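SmhB (Serratia marcescens, PDB 6ZZ5) is the B component of the tripartite alpha-pore-forming toxin Smh, captured here in its soluble form, and probably takes part in building the membrane pore. Local coordinates at residues 97-100 with 101-105; 139-142 with 143-146; 277-280 with 281-285. All coordinates share one frame; numbering follows the deposited sequence.

Contact 1: residues 97-100 with 101-105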
loop_
_atom_site.group_PDB
_atom_site.type_symbol
_atom_site.label_atom_id
_atom_site.label_comp_id
_atom_site.label_asym_id
_atom_site.label_seq_id
_atom_site.Cartn_x
_atom_site.Cartn_y
_atom_site.Cartn_z
ATOM N N ALA A 97 -23.539 14.996 -33.531
ATOM C CA ALA A 97 -23.641 13.518 -33.529
ATOM C C ALA A 97 -25.115 13.084 -33.562
ATOM O O ALA A 97 -25.909 13.731 -32.833
ATOM C CB ALA A 97 -23.032 12.959 -32.314
ATOM N N THR A 98 -25.457 12.035 -34.302
ATOM C CA THR A 98 -26.877 11.559 -34.399
ATOM C C THR A 98 -27.201 10.677 -33.194
ATOM O O THR A 98 -26.256 10.249 -32.472
ATOM C CB THR A 98 -27.143 10.775 -35.684
ATOM O OG1 THR A 98 -26.289 9.620 -35.576
ATOM C CG2 THR A 98 -26.843 11.578 -36.921
ATOM N N LYS A 99 -28.471 10.324 -33.036
ATOM C CA LYS A 99 -28.861 9.411 -31.949
ATOM C C LYS A 99 -28.146 8.066 -32.151
ATOM O O LYS A 99 -27.696 7.455 -31.184
ATOM C CB LYS A 99 -30.368 9.250 -31.920
ATOM C CG LYS A 99 -30.789 8.305 -30.818
ATOM C CD LYS A 99 -32.303 8.161 -30.696
ATOM C CE LYS A 99 -32.673 7.070 -29.696
ATOM N NZ LYS A 99 -34.089 7.247 -29.279
ATOM N N GLU A 100 -28.037 7.617 -33.391
ATOM C CA GLU A 100 -27.360 6.339 -33.714
ATOM C C GLU A 100 -25.905 6.416 -33.194
ATOM O O GLU A 100 -25.401 5.425 -32.681
ATOM C CB GLU A 100 -27.392 6.195 -35.221
ATOM C CG GLU A 100 -26.798 4.937 -35.730
ATOM C CD GLU A 100 -26.848 4.885 -37.247
ATOM O OE1 GLU A 100 -27.210 3.835 -37.746
ATOM O OE2 GLU A 100 -26.458 5.884 -37.913
ATOM N N GLN A 101 -25.219 7.507 -33.477
ATOM C CA GLN A 101 -23.803 7.694 -33.048
ATOM C C GLN A 101 -23.707 7.706 -31.531
ATOM O O GLN A 101 -22.787 7.049 -30.985
ATOM C CB GLN A 101 -23.279 8.976 -33.672
ATOM C CG GLN A 101 -23.048 8.822 -35.165
ATOM C CD GLN A 101 -22.455 10.040 -35.788
ATOM O OE1 GLN A 101 -23.059 11.102 -35.786
ATOM N NE2 GLN A 101 -21.290 9.859 -36.409
ATOM N N TRP A 102 -24.655 8.356 -30.850
ATOM C CA TRP A 102 -24.666 8.375 -29.364
ATOM C C TRP A 102 -24.885 6.962 -28.815
ATOM O O TRP A 102 -24.187 6.603 -27.840
ATOM C CB TRP A 102 -25.713 9.337 -28.825
ATOM C CG TRP A 102 -25.247 10.736 -28.745
ATOM C CD1 TRP A 102 -25.670 11.783 -29.511
ATOM C CD2 TRP A 102 -24.351 11.270 -27.767
ATOM N NE1 TRP A 102 -25.045 12.915 -29.104
ATOM C CE2 TRP A 102 -24.249 12.643 -28.039
ATOM C CE3 TRP A 102 -23.628 10.731 -26.717
ATOM C CZ2 TRP A 102 -23.444 13.486 -27.301
ATOM C CZ3 TRP A 102 -22.840 11.572 -25.957
ATOM C CH2 TRP A 102 -22.776 12.938 -26.241
ATOM N N LEU A 103 -25.776 6.168 -29.416
ATOM C CA LEU A 103 -25.992 4.769 -28.987
ATOM C C LEU A 103 -24.676 3.990 -29.190
ATOM O O LEU A 103 -24.318 3.206 -28.311
ATOM C CB LEU A 103 -27.119 4.104 -29.794
ATOM C CG LEU A 103 -28.529 4.593 -29.455
ATOM C CD1 LEU A 103 -29.508 4.160 -30.550
ATOM C CD2 LEU A 103 -28.979 4.088 -28.067
ATOM N N SER A 104 -24.001 4.138 -30.334
ATOM C CA SER A 104 -22.739 3.381 -30.548
ATOM C C SER A 104 -21.705 3.840 -29.510
ATOM O O SER A 104 -21.034 2.979 -28.905
ATOM C CB SER A 104 -22.230 3.542 -31.956
ATOM O OG SER A 104 -23.188 3.048 -32.866
ATOM N N ALA A 105 -21.576 5.146 -29.316
ATOM C CA ALA A 105 -20.614 5.743 -28.361
ATOM C C ALA A 105 -20.866 5.143 -26.979
ATOM O O ALA A 105 -19.865 4.677 -26.333
ATOM C CB ALA A 105 -20.685 7.251 -28.340
HETATM O O HOH W 1 -25.246 15.580 -30.713
#

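Contact 2: residues 139-142 with 143-146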
loop_
_atom_site.group_PDB
_atom_site.type_symbol
_atom_site.label_atom_id
_atom_site.label_comp_id
_atom_site.label_asym_id
_atom_site.label_seq_id
_atom_site.Cartn_x
_atom_site.Cartn_y
_atom_site.Cartn_z
ATOM N N ASN A 139 -0.015 -16.439 10.779
ATOM C CA ASN A 139 -0.557 -17.067 12.010
ATOM C C ASN A 139 0.264 -18.324 12.342
ATOM O O ASN A 139 0.599 -18.505 13.525
ATOM C CB ASN A 139 -2.058 -17.320 11.969
ATOM C CG ASN A 139 -2.805 -16.026 12.269
ATOM O OD1 ASN A 139 -3.031 -15.738 13.448
ATOM N ND2 ASN A 139 -3.223 -15.275 11.232
ATOM N N ASN A 140 0.544 -19.175 11.361
ATOM C CA ASN A 140 1.367 -20.396 11.611
ATOM C C ASN A 140 2.765 -20.002 12.127
ATOM O O ASN A 140 3.239 -20.687 13.009
ATOM C CB ASN A 140 1.394 -21.332 10.400
ATOM C CG ASN A 140 0.125 -22.151 10.366
ATOM O OD1 ASN A 140 -0.201 -22.858 11.321
ATOM N ND2 ASN A 140 -0.634 -22.051 9.305
ATOM N N TYR A 141 3.347 -18.915 11.617
ATOM C CA TYR A 141 4.679 -18.407 12.025
ATOM C C TYR A 141 4.691 -18.201 13.542
ATOM O O TYR A 141 5.699 -18.541 14.178
ATOM C CB TYR A 141 5.119 -17.146 11.278
ATOM C CG TYR A 141 6.435 -16.605 11.800
ATOM C CD1 TYR A 141 7.634 -17.033 11.286
ATOM C CD2 TYR A 141 6.461 -15.809 12.935
ATOM C CE1 TYR A 141 8.835 -16.637 11.851
ATOM C CE2 TYR A 141 7.651 -15.404 13.528
ATOM C CZ TYR A 141 8.850 -15.831 12.979
ATOM O OH TYR A 141 10.040 -15.410 13.509
ATOM N N GLN A 142 3.642 -17.626 14.129
ATOM C CA GLN A 142 3.639 -17.324 15.594
ATOM C C GLN A 142 3.846 -18.597 16.413
ATOM O O GLN A 142 4.424 -18.494 17.476
ATOM C CB GLN A 142 2.327 -16.647 16.019
ATOM C CG GLN A 142 2.218 -15.204 15.553
ATOM C CD GLN A 142 3.413 -14.363 15.958
ATOM O OE1 GLN A 142 4.107 -13.809 15.131
ATOM N NE2 GLN A 142 3.660 -14.266 17.243
ATOM N N LEU A 143 3.477 -19.772 15.928
ATOM C CA LEU A 143 3.698 -21.039 16.680
ATOM C C LEU A 143 5.204 -21.229 16.932
ATOM O O LEU A 143 5.577 -21.660 18.023
ATOM C CB LEU A 143 3.130 -22.240 15.935
ATOM C CG LEU A 143 1.646 -22.177 15.559
ATOM C CD1 LEU A 143 1.236 -23.479 14.905
ATOM C CD2 LEU A 143 0.772 -21.884 16.765
ATOM N N ILE A 144 6.035 -20.853 15.952
ATOM C CA ILE A 144 7.513 -20.994 16.004
ATOM C C ILE A 144 8.059 -20.193 17.203
ATOM O O ILE A 144 8.924 -20.670 17.915
ATOM C CB ILE A 144 8.133 -20.549 14.667
ATOM C CG1 ILE A 144 7.626 -21.421 13.506
ATOM C CG2 ILE A 144 9.660 -20.553 14.764
ATOM C CD1 ILE A 144 7.902 -20.887 12.141
ATOM N N VAL A 145 7.564 -18.978 17.395
ATOM C CA VAL A 145 8.014 -18.037 18.439
ATOM C C VAL A 145 7.667 -18.615 19.809
ATOM O O VAL A 145 8.548 -18.573 20.704
ATOM C CB VAL A 145 7.379 -16.642 18.247
ATOM C CG1 VAL A 145 7.919 -15.683 19.305
ATOM C CG2 VAL A 145 7.625 -16.083 16.854
ATOM N N VAL A 146 6.443 -19.113 19.979
ATOM C CA VAL A 146 6.001 -19.706 21.266
ATOM C C VAL A 146 6.917 -20.906 21.554
ATOM O O VAL A 146 7.405 -20.974 22.679
ATOM C CB VAL A 146 4.514 -20.099 21.266
ATOM C CG1 VAL A 146 4.125 -20.759 22.567
ATOM C CG2 VAL A 146 3.623 -18.887 20.993
#

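Contact 3: residues 277-280 with 281-285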
loop_
_atom_site.group_PDB
_atom_site.type_symbol
_atom_site.label_atom_id
_atom_site.label_comp_id
_atom_site.label_asym_id
_atom_site.label_seq_id
_atom_site.Cartn_x
_atom_site.Cartn_y
_atom_site.Cartn_z
ATOM N N ALA A 277 -8.634 -1.100 -0.385
ATOM C CA ALA A 277 -8.440 -0.106 -1.483
ATOM C C ALA A 277 -8.878 -0.691 -2.830
ATOM O O ALA A 277 -9.507 0.022 -3.639
ATOM C CB ALA A 277 -7.022 0.396 -1.515
ATOM N N ALA A 278 -8.542 -1.953 -3.114
ATOM C CA ALA A 278 -8.863 -2.591 -4.398
ATOM C C ALA A 278 -10.385 -2.786 -4.527
ATOM O O ALA A 278 -10.913 -2.621 -5.624
ATOM C CB ALA A 278 -8.110 -3.882 -4.596
ATOM N N THR A 279 -11.056 -3.129 -3.441
ATOM C CA THR A 279 -12.512 -3.261 -3.387
ATOM C C THR A 279 -13.139 -1.886 -3.661
ATOM O O THR A 279 -14.038 -1.809 -4.507
ATOM C CB THR A 279 -12.971 -3.862 -2.047
ATOM O OG1 THR A 279 -12.279 -5.107 -1.973
ATOM C CG2 THR A 279 -14.464 -4.018 -1.938
ATOM N N GLN A 280 -12.722 -0.852 -2.954
ATOM C CA GLN A 280 -13.231 0.529 -3.206
ATOM C C GLN A 280 -13.016 0.874 -4.703
ATOM O O GLN A 280 -13.945 1.366 -5.335
ATOM C CB GLN A 280 -12.561 1.492 -2.236
ATOM C CG GLN A 280 -12.916 2.952 -2.464
ATOM C CD GLN A 280 -12.193 3.981 -1.608
ATOM O OE1 GLN A 280 -11.218 3.705 -0.933
ATOM N NE2 GLN A 280 -12.596 5.239 -1.743
ATOM N N MET A 281 -11.865 0.582 -5.282
ATOM C CA MET A 281 -11.586 0.921 -6.711
ATOM C C MET A 281 -12.543 0.156 -7.611
ATOM O O MET A 281 -13.119 0.800 -8.487
ATOM C CB MET A 281 -10.134 0.640 -7.109
ATOM C CG MET A 281 -9.733 1.253 -8.427
ATOM S SD MET A 281 -9.778 3.049 -8.463
ATOM C CE MET A 281 -11.197 3.282 -9.532
ATOM N N ASN A 282 -12.700 -1.158 -7.416
ATOM C CA ASN A 282 -13.643 -1.998 -8.214
ATOM C C ASN A 282 -15.062 -1.455 -8.068
ATOM O O ASN A 282 -15.778 -1.418 -9.058
ATOM C CB ASN A 282 -13.568 -3.461 -7.757
ATOM C CG ASN A 282 -14.251 -4.463 -8.640
ATOM O OD1 ASN A 282 -14.976 -4.136 -9.593
ATOM N ND2 ASN A 282 -14.020 -5.720 -8.332
ATOM N N ASN A 283 -15.481 -1.081 -6.855
ATOM C CA ASN A 283 -16.835 -0.539 -6.624
ATOM C C ASN A 283 -17.020 0.778 -7.404
ATOM O O ASN A 283 -18.129 1.037 -7.925
ATOM C CB ASN A 283 -17.095 -0.291 -5.143
ATOM C CG ASN A 283 -17.262 -1.573 -4.357
ATOM O OD1 ASN A 283 -17.478 -2.625 -4.934
ATOM N ND2 ASN A 283 -17.144 -1.451 -3.053
ATOM N N ALA A 284 -15.968 1.570 -7.542
ATOM C CA ALA A 284 -16.035 2.856 -8.279
ATOM C C ALA A 284 -16.177 2.565 -9.783
ATOM O O ALA A 284 -17.085 3.152 -10.414
ATOM C CB ALA A 284 -14.858 3.725 -7.921
ATOM N N TRP A 285 -15.425 1.619 -10.337
ATOM C CA TRP A 285 -15.639 1.220 -11.746
ATOM C C TRP A 285 -17.069 0.706 -11.921
ATOM O O TRP A 285 -17.661 1.002 -12.946
ATOM C CB TRP A 285 -14.629 0.159 -12.169
ATOM C CG TRP A 285 -13.265 0.677 -12.446
ATOM C CD1 TRP A 285 -12.113 0.437 -11.739
ATOM C CD2 TRP A 285 -12.870 1.434 -13.604
ATOM N NE1 TRP A 285 -11.044 1.026 -12.349
ATOM C CE2 TRP A 285 -11.467 1.647 -13.494
ATOM C CE3 TRP A 285 -13.566 1.996 -14.676
ATOM C CZ2 TRP A 285 -10.733 2.340 -14.449
ATOM C CZ3 TRP A 285 -12.834 2.664 -15.635
ATOM C CH2 TRP A 285 -11.450 2.881 -15.484
#

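Contact 1: residues 97-100 with 101-105
Thr98 and Gln101 grip each other reciprocally where helix 99-151 begins. The backbone N of Thr98 donates to OE1 of Gln101 over 3.0 Å, in the carbonyl plane and on a lone pair of the amide oxygen, with a nearly straight N-H...O angle of 163°. In return OG1 of Thr98 accepts from the backbone N of Gln101 at 3.2 Å. The threonine hydroxyl can face the first turn because it sits between its own N and carbonyl carbon (chi1 63°), while the glutamine chain runs back extended beyond CG and brings OE1 to within bonding distance of Thr98 N.

Beside this pair, the Trp102 indole lies against Ala97, the residue before the cap. CB of Ala97 lies 3.8 Å from Trp102 NE1, approaching the ring obliquely. A water in the plane of the ring, at its edge, accepts from NE1 at 3.1 Å and can donate to the carbonyl O of Ala97, a bridge between the indole and the incoming chain. One turn on, Glu100 O accepts from the backbone N of Ser104 at 3.0 Å.

Farther out, Leu299 and Leu309 pack on Trp102, and Lys99 NZ is hydrogen-bonded to Leu299 O. The arrangement is a capping box, with Thr98 as N-cap, starting one long helix of the bundle.

Contact 2: residues 139-142 with 143-146
Tyr141 carries the apolar part of this helical turn, touching Ile144 and Val145 with different parts of its ring. CG2 of Val145 comes close to CE2 of Tyr141, at 3.4 Å, and CD1 of Ile144 lies 4.0 Å from Tyr141 CD1; both approach obliquely. With its CG anti to the backbone N (chi1 176°), the tyrosine sends its ring forward along the helix to the residues three and four places on. The Ile144 side chain crosses it at about a right angle. On another side of the helix, Asn140 and Leu143 run side by side, with OD1 of Asn140 3.9 Å from CD1 of Leu143.

The backbone bonding takes an i to i+3 form here. Leu143 N donates to Asn140 O at 3.1 Å and Ile144 N to Tyr141 O at 2.9 Å, each with its donor well above the carbonyl plane. The i to i+4 pattern returns with Val146 N to Gln142 O, 3.3 Å and fairly straight at 166°.

Within the bundle, Tyr141 OH is hydrogen-bonded to Ala257 O of helix 252-300, and Ile50 of helix 44-92 touches both Tyr141 and Ile144. Val145 packs on Ala257 and on Leu159 of helix 156-184; together these side chains set this part of helix 99-151 against three other helices.

Contact 3: residues 277-280 with 281-285
Asn283 N donates to Thr279 O over 2.9 Å. This is one of four consecutive i to i+4 bonds. Asn282 N reaches Ala278 O, also at 2.9 Å and with a straight N-H...O angle of 168°; Met281 N binds Ala277 O, and Ala284 N binds Gln280 O at 3.0 Å with a more bent angle of 143°.

Around the Thr279-Asn283 bond the two side chains lie alongside each other, pointing the same way. The methyl CG2 of Thr279 is 3.9 Å from ND2 of Asn283, and Asn283 CG rests 3.2 Å from Thr279 O. The threonine methyl is the branch placed anti to the backbone N; the hydroxyl lies beside that N (chi1 -57°) and is hydrogen-bonded to Val275 O, one turn back. On the buried side, CB of Met281 packs 3.6 Å from Ala277 O before the chain bends at chi2 and chi3 and leads off from this turn.

Met281 continues onto Gln15 of helix 4-30 and onto Asn75 and Ile79 of helix 44-92, while Trp285 NE1 is hydrogen-bonded to Asn75 OD1. Asn282 meets Ala121 of helix 99-151. The unbroken i to i+4 bonds make this a regular alpha-helical stretch, and its contacts with three other helices place it inside a helical bundle.

Overall arrangement
None of the contacts closes a long loop: each is local, a helix start or a helical turn, and the three follow in series, neither nested nor crossed. After helices 4-30 and 44-92, the chain turns into helix 99-151, which contact 1 opens and which carries contact 2 near its other end. Those two centres are about 62 Å apart, on opposite sides of the chain's centre, so they sit far apart on the same helix. Contact 3 comes later, within the helix that follows residue 251; its centre is about 29 Å from that of contact 1 and about 33 Å from that of contact 2. That helix packs on 99-151 at all three places, and helix 44-92 also meets each of them, making a shared elongated bundle.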